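Local coordinates for protein L-threonine 3-dehydrogenase (Clostridioides difficile, PDB 7OL1) that probably catalyses the oxidation of L-threonine at its 3-hydroxyl group, as a member of the NAD(P)-dependent epimerase/dehydratase family, at residues L96-L100 with A111-N115; I139-E144 with S299-L304; D184-F190 with R257-I262. All coordinates share one frame; numbering follows the deposited sequence.

From the N terminus, contact 1 comes first. It closes a short excursion through helix 101-106, tying the loop after strand 92-95 to helix 108-129. It is complete before either of the other contacts begins. Contact 2 then opens at residues 139-144, just after strand 132-138, and closes only at 299-304, after helix 291-299. Contact 3 both opens and closes within this long excursion, joining strand 184-194 to strand 260-261. Contacts 2 and 3 touch: Phe-142 packs against Arg-189 and Asn-261, and Leu-304 against Ile-262. Contact 1 stands apart, its centre about 17 Å from that of contact 3 and about 19 Å from that of contact 2.

Contact 1: L96-L100 with A111-N115; sequences LASLL and AWNLN
Asn-115 and Leu-99 are joined by two hydrogen bonds, both made by the Asn-115 amide with the Leu-99 backbone. Leu-99 N donates to Asn-115 OD1 at 2.9 Å, arriving in the carbonyl plane on a lone pair. Asn-115 ND2 returns a bond to Leu-99 O, also 2.9 Å long and fairly straight at 165°. The acceptor lies close to the amide plane. One flat group thus reads both the N-H and the C=O of one residue, which fixes the rotation of the amide. Asn-115 CG sits beside its own backbone N (chi1 -65°), and this brings the amide to the loop. ND2 has a second acceptor in Thr-166 OG1 of helix 162-181. Within the loop, Ser-98 OG bonds to Leu-96 O at 3.2 Å.

The apolar part lies next to this pair. Leu-99 and Leu-114 cross at about a right angle and meet through their CD2 methyls, 3.5 Å apart. The same Leu-114 CD2 rests against Ser-98 C at 3.6 Å. Leu-99 CB faces Ala-111 CB at 4.1 Å, one helical turn before Asn-115. Leu-114 also packs on Val-75 and Thr-76, so it touches a second loop besides 96-100.

Asn-115 further touches Tyr-163, the first residue of a Tyr-x-x-x-Lys sequence. The arrangement belongs to the beta-alpha-beta crossover from strand 92-95 through helix 108-129 to strand 132-138 in the Rossmann-type fold. In relatives of this family, the turn after such a strand runs beside the dinucleotide.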
ATOM      1  N   LEU A  96      17.519  -4.971   3.175  1.00 41.63           N
ATOM      2  CA  LEU A  96      17.414  -5.317   1.731  1.00 43.47           C
ATOM      3  C   LEU A  96      16.626  -6.612   1.471  1.00 47.57           C
ATOM      4  O   LEU A  96      16.295  -6.873   0.314  1.00 56.11           O
ATOM      5  CB  LEU A  96      18.793  -5.480   1.095  1.00 42.10           C
ATOM      6  CG  LEU A  96      19.867  -4.459   1.441  1.00 46.93           C
ATOM      7  CD1 LEU A  96      21.119  -4.724   0.602  1.00 51.84           C
ATOM      8  CD2 LEU A  96      19.372  -3.054   1.236  1.00 51.39           C
ATOM      9  N   ALA A  97      16.374  -7.470   2.440  1.00 58.91           N
ATOM     10  CA  ALA A  97      15.721  -8.774   2.150  1.00 63.37           C
ATOM     11  C   ALA A  97      14.459  -8.520   1.328  1.00 55.12           C
ATOM     12  O   ALA A  97      13.659  -7.712   1.774  1.00 59.19           O
ATOM     13  CB  ALA A  97      15.353  -9.502   3.426  1.00 68.57           C
ATOM     14  N   SER A  98      14.279  -9.229   0.218  1.00 54.87           N
ATOM     15  CA  SER A  98      13.012  -9.236  -0.565  1.00 56.42           C
ATOM     16  C   SER A  98      13.102 -10.165  -1.790  1.00 47.36           C
ATOM     17  O   SER A  98      14.196 -10.498  -2.244  1.00 48.97           O
ATOM     18  CB  SER A  98      12.663  -7.834  -1.004  1.00 56.78           C
ATOM     19  OG  SER A  98      13.783  -7.262  -1.670  1.00 61.69           O
ATOM     20  N   LEU A  99      11.964 -10.536  -2.346  1.00 46.76           N
ATOM     21  CA  LEU A  99      11.882 -11.018  -3.743  1.00 54.34           C
ATOM     22  C   LEU A  99      11.601  -9.807  -4.651  1.00 56.44           C
ATOM     23  O   LEU A  99      10.740  -8.968  -4.284  1.00 51.40           O
ATOM     24  CB  LEU A  99      10.786 -12.087  -3.821  1.00 60.56           C
ATOM     25  CG  LEU A  99      10.939 -13.287  -2.874  1.00 64.05           C
ATOM     26  CD1 LEU A  99      10.185 -14.480  -3.423  1.00 63.50           C
ATOM     27  CD2 LEU A  99      12.393 -13.677  -2.626  1.00 62.20           C
ATOM     28  N   LEU A 100      12.344  -9.716  -5.760  1.00 60.77           N
ATOM     29  CA  LEU A 100      12.291  -8.644  -6.789  1.00 65.29           C
ATOM     30  C   LEU A 100      11.454  -9.131  -7.989  1.00 78.24           C
ATOM     31  O   LEU A 100      10.996 -10.301  -7.933  1.00 73.80           O
ATOM     32  CB  LEU A 100      13.731  -8.292  -7.189  1.00 55.23           C
ATOM     33  CG  LEU A 100      14.685  -7.963  -6.033  1.00 56.41           C
ATOM     34  CD1 LEU A 100      16.043  -7.508  -6.533  1.00 53.56           C
ATOM     35  CD2 LEU A 100      14.135  -6.895  -5.095  1.00 62.97           C
ATOM     36  N   ALA A 111       6.344 -13.660  -2.208  1.00 55.38           N
ATOM     37  CA  ALA A 111       6.859 -12.277  -2.323  1.00 51.80           C
ATOM     38  C   ALA A 111       6.121 -11.375  -1.338  1.00 48.00           C
ATOM     39  O   ALA A 111       6.790 -10.563  -0.635  1.00 42.48           O
ATOM     40  CB  ALA A 111       6.699 -11.767  -3.713  1.00 51.90           C
ATOM     41  N   TRP A 112       4.807 -11.531  -1.245  1.00 39.72           N
ATOM     42  CA  TRP A 112       4.040 -10.755  -0.247  1.00 45.66           C
ATOM     43  C   TRP A 112       4.566 -11.106   1.158  1.00 52.77           C
ATOM     44  O   TRP A 112       4.966 -10.171   1.898  1.00 56.37           O
ATOM     45  CB  TRP A 112       2.527 -10.951  -0.406  1.00 49.92           C
ATOM     46  CG  TRP A 112       1.777 -10.293   0.705  1.00 55.63           C
ATOM     47  CD1 TRP A 112       1.505 -10.807   1.937  1.00 60.60           C
ATOM     48  CD2 TRP A 112       1.318  -8.941   0.730  1.00 51.28           C
ATOM     49  NE1 TRP A 112       0.862  -9.878   2.702  1.00 62.64           N
ATOM     50  CE2 TRP A 112       0.755  -8.721   1.993  1.00 51.37           C
ATOM     51  CE3 TRP A 112       1.352  -7.897  -0.191  1.00 54.35           C
ATOM     52  CZ2 TRP A 112       0.201  -7.506   2.352  1.00 54.78           C
ATOM     53  CZ3 TRP A 112       0.823  -6.683   0.171  1.00 55.72           C
ATOM     54  CH2 TRP A 112       0.247  -6.496   1.423  1.00 57.33           C
ATOM     55  N   ASN A 113       4.644 -12.397   1.505  1.00 61.81           N
ATOM     56  CA  ASN A 113       5.062 -12.840   2.864  1.00 61.00           C
ATOM     57  C   ASN A 113       6.450 -12.269   3.177  1.00 49.53           C
ATOM     58  O   ASN A 113       6.600 -11.544   4.200  1.00 49.54           O
ATOM     59  CB  ASN A 113       5.028 -14.362   3.053  1.00 70.71           C
ATOM     60  CG  ASN A 113       5.737 -14.801   4.330  1.00 75.72           C
ATOM     61  OD1 ASN A 113       5.409 -14.346   5.427  1.00 78.06           O
ATOM     62  ND2 ASN A 113       6.748 -15.654   4.212  1.00 70.15           N
ATOM     63  N   LEU A 114       7.436 -12.543   2.328  1.00 45.49           N
ATOM     64  CA  LEU A 114       8.828 -12.106   2.615  1.00 44.78           C
ATOM     65  C   LEU A 114       8.870 -10.583   2.678  1.00 45.11           C
ATOM     66  O   LEU A 114       9.480 -10.075   3.609  1.00 46.04           O
ATOM     67  CB  LEU A 114       9.833 -12.622   1.579  1.00 44.70           C
ATOM     68  CG  LEU A 114      11.266 -12.089   1.771  1.00 48.71           C
ATOM     69  CD1 LEU A 114      11.818 -12.451   3.121  1.00 46.38           C
ATOM     70  CD2 LEU A 114      12.200 -12.617   0.694  1.00 53.44           C
ATOM     71  N   ASN A 115       8.270  -9.889   1.702  1.00 53.13           N
ATOM     72  CA  ASN A 115       8.528  -8.434   1.488  1.00 51.85           C
ATOM     73  C   ASN A 115       7.807  -7.657   2.583  1.00 48.90           C
ATOM     74  O   ASN A 115       8.354  -6.620   3.010  1.00 59.42           O
ATOM     75  CB  ASN A 115       8.170  -7.945   0.080  1.00 54.49           C
ATOM     76  CG  ASN A 115       9.030  -8.561  -1.010  1.00 58.41           C
ATOM     77  OD1 ASN A 115       9.868  -9.415  -0.741  1.00 56.19           O
ATOM     78  ND2 ASN A 115       8.826  -8.152  -2.252  1.00 58.26           N
TER

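Contact 2: I139-E144 with S299-L304; sequences IAAFGE and SWPNSL
Ile-139 O accepts a 3.1 Å bond from Phe-142 N, closing the 3-10 turn whose two ends, Ile-139 and Phe-142, both pack against residues 299-304. Ile-139 N is probably bonded to Phe-190 O of strand 184-194, so the turn stays tied to the sheet.

Across the contact Trp-300 offers a ring face. The indole swings out beside the backbone N (chi1 -71°). Ile-139 CD1 lies over one face of it, 3.9 Å from the centroid of the six-membered ring and 20° off the ring normal. This is a CH-pi contact, displaced toward the rim near CE3. Ala-140 CA comes within 3.7 Å of Trp-300 NE1.

The other branch of Ile-139 points to Leu-304. Its CG2 is 3.8 Å from Leu-304 CD1, and the two side chains cross at about a right angle. The second methyl of that leucine, CD2, meets Phe-142 CE2 at 3.6 Å. Pro-301 completes the row, with its CD 4.0 Å from Phe-142 CB.

Polar atoms of the 299-304 loop find partners elsewhere. Leu-304 N bonds to Asp-232 OD2, and Ser-303 OG to Met-150 N.

No hydrogen bond joins the two segments directly. The side-chain packing is mainly apolar and largely buried; the end at Glu-144 and Ser-299 is polar, and Glu-144 is exposed. This suggests that packing, rather than direct hydrogen bonding, holds the loop after strand 132-138 against the C-terminal part of the chain.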
ATOM      1  N   ILE A 139      11.373   2.098  -8.762  1.00 58.49           N
ATOM      2  CA  ILE A 139      10.535   2.593  -9.896  1.00 69.68           C
ATOM      3  C   ILE A 139       9.285   1.722  -9.998  1.00 70.83           C
ATOM      4  O   ILE A 139       8.273   2.230 -10.541  1.00 79.70           O
ATOM      5  CB  ILE A 139      11.283   2.612 -11.240  1.00 77.48           C
ATOM      6  CG1 ILE A 139      12.387   1.546 -11.295  1.00105.71           C
ATOM      7  CG2 ILE A 139      11.809   4.006 -11.515  1.00 71.34           C
ATOM      8  CD1 ILE A 139      12.976   1.284 -12.683  1.00122.80           C
ATOM      9  N   ALA A 140       9.344   0.474  -9.508  1.00 65.52           N
ATOM     10  CA  ALA A 140       8.244  -0.512  -9.643  1.00 63.21           C
ATOM     11  C   ALA A 140       7.033  -0.078  -8.806  1.00 51.29           C
ATOM     12  O   ALA A 140       5.896  -0.545  -9.100  1.00 56.23           O
ATOM     13  CB  ALA A 140       8.740  -1.886  -9.295  1.00 71.14           C
ATOM     14  N   ALA A 141       7.242   0.858  -7.881  1.00 45.48           N
ATOM     15  CA  ALA A 141       6.189   1.447  -7.021  1.00 52.95           C
ATOM     16  C   ALA A 141       5.367   2.494  -7.772  1.00 58.12           C
ATOM     17  O   ALA A 141       4.671   3.245  -7.071  1.00 62.50           O
ATOM     18  CB  ALA A 141       6.836   2.106  -5.829  1.00 55.56           C
ATOM     19  N   PHE A 142       5.531   2.615  -9.097  1.00 64.63           N
ATOM     20  CA  PHE A 142       4.790   3.540 -10.000  1.00 57.76           C
ATOM     21  C   PHE A 142       3.972   2.731 -11.038  1.00 63.76           C
ATOM     22  O   PHE A 142       4.499   1.707 -11.573  1.00 61.00           O
ATOM     23  CB  PHE A 142       5.780   4.503 -10.662  1.00 54.23           C
ATOM     24  CG  PHE A 142       6.399   5.546  -9.760  1.00 52.39           C
ATOM     25  CD1 PHE A 142       5.618   6.406  -9.018  1.00 51.71           C
ATOM     26  CD2 PHE A 142       7.774   5.715  -9.702  1.00 54.22           C
ATOM     27  CE1 PHE A 142       6.200   7.363  -8.201  1.00 52.82           C
ATOM     28  CE2 PHE A 142       8.357   6.666  -8.878  1.00 48.81           C
ATOM     29  CZ  PHE A 142       7.569   7.482  -8.117  1.00 49.25           C
ATOM     30  N   GLY A 143       2.747   3.205 -11.350  1.00 77.00           N
ATOM     31  CA  GLY A 143       1.781   2.604 -12.303  1.00 86.69           C
ATOM     32  C   GLY A 143       1.878   3.112 -13.746  1.00 79.69           C
ATOM     33  O   GLY A 143       2.866   3.798 -14.086  1.00 77.28           O
ATOM     34  N   GLU A 144       0.885   2.770 -14.583  1.00 86.16           N
ATOM     35  CA  GLU A 144       0.876   3.061 -16.049  1.00 83.60           C
ATOM     36  C   GLU A 144       0.567   4.534 -16.254  1.00 76.34           C
ATOM     37  O   GLU A 144       1.151   5.102 -17.182  1.00 91.86           O
ATOM     38  CB  GLU A 144      -0.136   2.218 -16.827  1.00 88.61           C
ATOM     39  CG  GLU A 144       0.522   1.134 -17.677  1.00116.72           C
ATOM     40  CD  GLU A 144      -0.239  -0.185 -17.743  1.00131.26           C
ATOM     41  OE1 GLU A 144      -1.477  -0.141 -17.922  1.00130.75           O
ATOM     42  OE2 GLU A 144       0.401  -1.257 -17.592  1.00117.81           O
ATOM     43  N   SER A 299       5.425   0.099 -18.454  1.00 87.35           N
ATOM     44  CA  SER A 299       4.753   0.441 -17.154  1.00 95.16           C
ATOM     45  C   SER A 299       5.407   1.693 -16.566  1.00 87.97           C
ATOM     46  O   SER A 299       4.715   2.555 -15.965  1.00 91.27           O
ATOM     47  CB  SER A 299       4.854  -0.643 -16.079  1.00100.07           C
ATOM     48  OG  SER A 299       4.294  -1.874 -16.476  1.00118.57           O
ATOM     49  N   TRP A 300       6.729   1.736 -16.702  1.00 78.44           N
ATOM     50  CA  TRP A 300       7.632   2.522 -15.835  1.00 79.30           C
ATOM     51  C   TRP A 300       7.922   3.871 -16.461  1.00 70.74           C
ATOM     52  O   TRP A 300       8.269   3.950 -17.634  1.00 71.95           O
ATOM     53  CB  TRP A 300       8.954   1.787 -15.632  1.00 85.94           C
ATOM     54  CG  TRP A 300       8.935   0.564 -14.772  1.00 82.81           C
ATOM     55  CD1 TRP A 300       7.990   0.132 -13.883  1.00 87.92           C
ATOM     56  CD2 TRP A 300      10.017  -0.366 -14.696  1.00 84.39           C
ATOM     57  NE1 TRP A 300       8.402  -1.032 -13.285  1.00 89.74           N
ATOM     58  CE2 TRP A 300       9.650  -1.350 -13.755  1.00 89.13           C
ATOM     59  CE3 TRP A 300      11.248  -0.454 -15.352  1.00 84.07           C
ATOM     60  CZ2 TRP A 300      10.483  -2.424 -13.461  1.00 91.87           C
ATOM     61  CZ3 TRP A 300      12.065  -1.517 -15.065  1.00 87.16           C
ATOM     62  CH2 TRP A 300      11.686  -2.482 -14.129  1.00 90.41           C
ATOM     63  N   PRO A 301       7.929   4.939 -15.648  1.00 65.00           N
ATOM     64  CA  PRO A 301       8.511   6.208 -16.062  1.00 67.07           C
ATOM     65  C   PRO A 301       9.806   6.104 -16.891  1.00 71.94           C
ATOM     66  O   PRO A 301      10.555   5.122 -16.789  1.00 77.65           O
ATOM     67  CB  PRO A 301       8.818   6.896 -14.729  1.00 63.51           C
ATOM     68  CG  PRO A 301       7.824   6.318 -13.740  1.00 66.02           C
ATOM     69  CD  PRO A 301       7.428   4.959 -14.270  1.00 68.32           C
ATOM     70  N   ASN A 302      10.030   7.149 -17.694  1.00 74.91           N
ATOM     71  CA  ASN A 302      11.198   7.321 -18.588  1.00 74.56           C
ATOM     72  C   ASN A 302      12.299   8.008 -17.781  1.00 72.57           C
ATOM     73  O   ASN A 302      13.502   7.719 -18.058  1.00 72.26           O
ATOM     74  CB  ASN A 302      10.859   8.151 -19.830  1.00 80.30           C
ATOM     75  CG  ASN A 302       9.633   7.660 -20.574  1.00 87.89           C
ATOM     76  OD1 ASN A 302       9.485   6.458 -20.816  1.00 80.35           O
ATOM     77  ND2 ASN A 302       8.749   8.588 -20.929  1.00 85.80           N
ATOM     78  N   SER A 303      11.907   8.883 -16.843  1.00 61.05           N
ATOM     79  CA  SER A 303      12.851   9.689 -16.016  1.00 63.76           C
ATOM     80  C   SER A 303      12.133  10.220 -14.773  1.00 61.22           C
ATOM     81  O   SER A 303      10.950  10.583 -14.886  1.00 71.07           O
ATOM     82  CB  SER A 303      13.459  10.813 -16.826  1.00 65.78           C
ATOM     83  OG  SER A 303      12.538  11.881 -16.975  1.00 66.69           O
ATOM     84  N   LEU A 304      12.818  10.264 -13.632  1.00 59.85           N
ATOM     85  CA  LEU A 304      12.220  10.713 -12.349  1.00 58.83           C
ATOM     86  C   LEU A 304      12.861  12.041 -11.977  1.00 56.82           C
ATOM     87  O   LEU A 304      14.009  12.316 -12.445  1.00 52.38           O
ATOM     88  CB  LEU A 304      12.481   9.727 -11.196  1.00 71.98           C
ATOM     89  CG  LEU A 304      12.224   8.234 -11.414  1.00 69.46           C
ATOM     90  CD1 LEU A 304      13.037   7.423 -10.414  1.00 72.64           C
ATOM     91  CD2 LEU A 304      10.748   7.890 -11.285  1.00 66.27           C
TER

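Contact 3: D184-F190 with R257-I262; sequences DTRGVRF and RNAFNI
Arg-257 runs along the backbone of Thr-185 before turning to Asp-184. Its CB, CG and CD each pass about 3.5 Å from Thr-185 O. A bend at chi3 (125°) brings NE onto the same oxygen, with a hydrogen bond of 3.1 Å in the carbonyl plane. At the tip, NH2 makes a salt bridge to Asp-184 OD1 at 2.6 Å. That oxygen lies near the guanidinium plane. It is met on its anti side, 28° out of the carboxylate plane, and the two planes stand 84° apart.

Arg-186 grips the same OD1 side-on from the syn side, with NE at 2.8 Å and NH2 more loosely. Its NH1 goes to Leu-246 O and Ala-249 O.

Asn-258 ND2 donates to Thr-185 OG1 at 2.7 Å. Gly-187 N bonds to Arg-257 O, Phe-260 N to Gly-187 O, and Arg-189 N to Phe-260 O. The last two belong to the parallel pairing of Val-188 and Arg-189 with Phe-260 and Asn-261.

On the Asn-261 side of the sheet, Arg-189 NH1 reaches Asn-261 OD1 at 2.9 Å, coming from above the carbonyl plane. Ala-259 O lies over the centre of one face of the Arg-189 guanidinium, and Arg-189 NH2 makes a salt bridge with Glu-171 of helix 162-181. Arg-158 of the second subunit bonds to Asn-258 O.

With two arginines sharing one carboxylate oxygen, Asp-184 is probably held ionised, and its charge probably offsets in part those of Arg-186 and Arg-257.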
ATOM      1  N   ASP A 184      13.346   6.068  13.074  1.00 49.49           N
ATOM      2  CA  ASP A 184      14.104   6.739  11.986  1.00 48.25           C
ATOM      3  C   ASP A 184      14.065   5.803  10.770  1.00 45.28           C
ATOM      4  O   ASP A 184      15.108   5.197  10.432  1.00 46.88           O
ATOM      5  CB  ASP A 184      15.500   7.257  12.404  1.00 47.52           C
ATOM      6  CG  ASP A 184      16.269   7.970  11.285  1.00 56.22           C
ATOM      7  OD1 ASP A 184      15.609   8.661  10.465  1.00 62.02           O
ATOM      8  OD2 ASP A 184      17.516   7.755  11.157  1.00 60.55           O
ATOM      9  N   THR A 185      12.945   5.819  10.039  1.00 44.55           N
ATOM     10  CA  THR A 185      12.818   5.159   8.711  1.00 44.43           C
ATOM     11  C   THR A 185      13.140   6.120   7.545  1.00 49.91           C
ATOM     12  O   THR A 185      12.784   7.336   7.596  1.00 51.13           O
ATOM     13  CB  THR A 185      11.426   4.533   8.601  1.00 46.99           C
ATOM     14  OG1 THR A 185      10.448   5.541   8.338  1.00 40.98           O
ATOM     15  CG2 THR A 185      11.082   3.772   9.864  1.00 46.55           C
ATOM     16  N   ARG A 186      13.772   5.575   6.508  1.00 43.24           N
ATOM     17  CA  ARG A 186      14.213   6.292   5.297  1.00 43.10           C
ATOM     18  C   ARG A 186      14.447   5.324   4.145  1.00 44.59           C
ATOM     19  O   ARG A 186      14.790   4.162   4.420  1.00 49.75           O
ATOM     20  CB  ARG A 186      15.564   6.972   5.533  1.00 48.26           C
ATOM     21  CG  ARG A 186      15.555   7.990   6.665  1.00 47.29           C
ATOM     22  CD  ARG A 186      16.940   8.557   6.833  1.00 48.03           C
ATOM     23  NE  ARG A 186      17.031   9.272   8.098  1.00 53.56           N
ATOM     24  CZ  ARG A 186      17.930  10.225   8.374  1.00 50.47           C
ATOM     25  NH1 ARG A 186      18.859  10.589   7.494  1.00 50.43           N
ATOM     26  NH2 ARG A 186      17.889  10.803   9.554  1.00 43.95           N
ATOM     27  N   GLY A 187      14.374   5.797   2.898  1.00 45.12           N
ATOM     28  CA  GLY A 187      14.635   4.906   1.756  1.00 45.70           C
ATOM     29  C   GLY A 187      14.727   5.626   0.438  1.00 47.74           C
ATOM     30  O   GLY A 187      14.405   6.796   0.368  1.00 53.35           O
ATOM     31  N   VAL A 188      15.105   4.904  -0.602  1.00 48.50           N
ATOM     32  CA  VAL A 188      15.228   5.473  -1.959  1.00 48.40           C
ATOM     33  C   VAL A 188      14.488   4.539  -2.898  1.00 50.05           C
ATOM     34  O   VAL A 188      14.409   3.361  -2.588  1.00 54.97           O
ATOM     35  CB  VAL A 188      16.700   5.636  -2.358  1.00 48.64           C
ATOM     36  CG1 VAL A 188      17.424   6.589  -1.416  1.00 52.35           C
ATOM     37  CG2 VAL A 188      17.403   4.294  -2.441  1.00 51.94           C
ATOM     38  N   ARG A 189      13.934   5.092  -3.971  1.00 52.25           N
ATOM     39  CA  ARG A 189      13.412   4.332  -5.120  1.00 51.74           C
ATOM     40  C   ARG A 189      14.559   4.190  -6.114  1.00 49.10           C
ATOM     41  O   ARG A 189      14.827   5.116  -6.872  1.00 62.00           O
ATOM     42  CB  ARG A 189      12.186   5.018  -5.722  1.00 54.93           C
ATOM     43  CG  ARG A 189      11.160   5.491  -4.702  1.00 57.06           C
ATOM     44  CD  ARG A 189       9.859   5.847  -5.404  1.00 55.86           C
ATOM     45  NE  ARG A 189       8.808   6.199  -4.470  1.00 55.12           N
ATOM     46  CZ  ARG A 189       8.340   7.416  -4.245  1.00 53.47           C
ATOM     47  NH1 ARG A 189       8.805   8.468  -4.905  1.00 59.02           N
ATOM     48  NH2 ARG A 189       7.362   7.562  -3.369  1.00 48.61           N
ATOM     49  N   PHE A 190      15.232   3.060  -6.080  1.00 54.88           N
ATOM     50  CA  PHE A 190      16.269   2.714  -7.071  1.00 57.38           C
ATOM     51  C   PHE A 190      15.632   2.508  -8.439  1.00 57.30           C
ATOM     52  O   PHE A 190      14.592   1.860  -8.607  1.00 62.28           O
ATOM     53  CB  PHE A 190      17.054   1.467  -6.664  1.00 52.15           C
ATOM     54  CG  PHE A 190      17.944   1.677  -5.476  1.00 53.92           C
ATOM     55  CD1 PHE A 190      19.022   2.534  -5.552  1.00 56.62           C
ATOM     56  CD2 PHE A 190      17.682   1.042  -4.275  1.00 58.88           C
ATOM     57  CE1 PHE A 190      19.834   2.745  -4.450  1.00 64.38           C
ATOM     58  CE2 PHE A 190      18.497   1.253  -3.175  1.00 62.91           C
ATOM     59  CZ  PHE A 190      19.579   2.092  -3.269  1.00 63.53           C
ATOM     60  N   ARG A 257      10.532  10.743   3.444  1.00 56.20           N
ATOM     61  CA  ARG A 257      11.355   9.716   4.127  1.00 49.80           C
ATOM     62  C   ARG A 257      11.305   8.440   3.286  1.00 51.85           C
ATOM     63  O   ARG A 257      12.385   8.013   2.800  1.00 47.15           O
ATOM     64  CB  ARG A 257      10.887   9.546   5.574  1.00 50.58           C
ATOM     65  CG  ARG A 257      11.600  10.457   6.569  1.00 53.36           C
ATOM     66  CD  ARG A 257      11.107  10.384   8.013  1.00 53.25           C
ATOM     67  NE  ARG A 257      12.269  10.090   8.844  1.00 59.41           N
ATOM     68  CZ  ARG A 257      12.844  10.960   9.633  1.00 64.71           C
ATOM     69  NH1 ARG A 257      12.339  12.173   9.744  1.00 88.63           N
ATOM     70  NH2 ARG A 257      13.903  10.627  10.330  1.00 75.73           N
ATOM     71  N   ASN A 258      10.117   7.863   3.060  1.00 50.35           N
ATOM     72  CA  ASN A 258      10.028   6.542   2.384  1.00 50.60           C
ATOM     73  C   ASN A 258       9.126   6.692   1.176  1.00 47.09           C
ATOM     74  O   ASN A 258       7.912   6.774   1.356  1.00 46.50           O
ATOM     75  CB  ASN A 258       9.543   5.444   3.351  1.00 56.78           C
ATOM     76  CG  ASN A 258      10.473   5.199   4.528  1.00 57.22           C
ATOM     77  OD1 ASN A 258      11.466   4.468   4.385  1.00 62.99           O
ATOM     78  ND2 ASN A 258      10.152   5.784   5.684  1.00 47.07           N
ATOM     79  N   ALA A 259       9.686   6.767  -0.037  1.00 49.13           N
ATOM     80  CA  ALA A 259      11.111   6.800  -0.327  1.00 55.53           C
ATOM     81  C   ALA A 259      11.407   7.811  -1.445  1.00 54.40           C
ATOM     82  O   ALA A 259      10.542   8.039  -2.317  1.00 49.24           O
ATOM     83  CB  ALA A 259      11.573   5.435  -0.783  1.00 59.17           C
ATOM     84  N   PHE A 260      12.652   8.268  -1.504  1.00 51.90           N
ATOM     85  CA  PHE A 260      13.094   9.398  -2.351  1.00 47.24           C
ATOM     86  C   PHE A 260      13.389   8.877  -3.739  1.00 44.40           C
ATOM     87  O   PHE A 260      14.177   7.951  -3.805  1.00 56.09           O
ATOM     88  CB  PHE A 260      14.378  10.021  -1.813  1.00 45.40           C
ATOM     89  CG  PHE A 260      14.211  10.926  -0.625  1.00 46.45           C
ATOM     90  CD1 PHE A 260      13.954  12.269  -0.802  1.00 52.89           C
ATOM     91  CD2 PHE A 260      14.407  10.473   0.664  1.00 48.61           C
ATOM     92  CE1 PHE A 260      13.841  13.130   0.284  1.00 59.71           C
ATOM     93  CE2 PHE A 260      14.282  11.331   1.749  1.00 56.68           C
ATOM     94  CZ  PHE A 260      13.983  12.656   1.563  1.00 59.29           C
ATOM     95  N   ASN A 261      12.815   9.477  -4.783  1.00 47.67           N
ATOM     96  CA  ASN A 261      13.288   9.289  -6.173  1.00 48.60           C
ATOM     97  C   ASN A 261      14.775   9.626  -6.237  1.00 50.12           C
ATOM     98  O   ASN A 261      15.192  10.689  -5.685  1.00 52.19           O
ATOM     99  CB  ASN A 261      12.644  10.231  -7.170  1.00 59.58           C
ATOM    100  CG  ASN A 261      11.184   9.986  -7.397  1.00 65.96           C
ATOM    101  OD1 ASN A 261      10.672   8.921  -7.069  1.00 60.72           O
ATOM    102  ND2 ASN A 261      10.537  10.985  -7.978  1.00 71.99           N
ATOM    103  N   ILE A 262      15.549   8.781  -6.898  1.00 46.01           N
ATOM    104  CA  ILE A 262      16.938   9.145  -7.247  1.00 48.99           C
ATOM    105  C   ILE A 262      17.167   8.630  -8.648  1.00 51.50           C
ATOM    106  O   ILE A 262      16.457   7.715  -9.070  1.00 54.56           O
ATOM    107  CB  ILE A 262      17.969   8.591  -6.255  1.00 51.45           C
ATOM    108  CG1 ILE A 262      17.923   7.071  -6.164  1.00 60.88           C
ATOM    109  CG2 ILE A 262      17.820   9.210  -4.890  1.00 55.06           C
ATOM    110  CD1 ILE A 262      19.138   6.492  -5.440  1.00 63.05           C
TER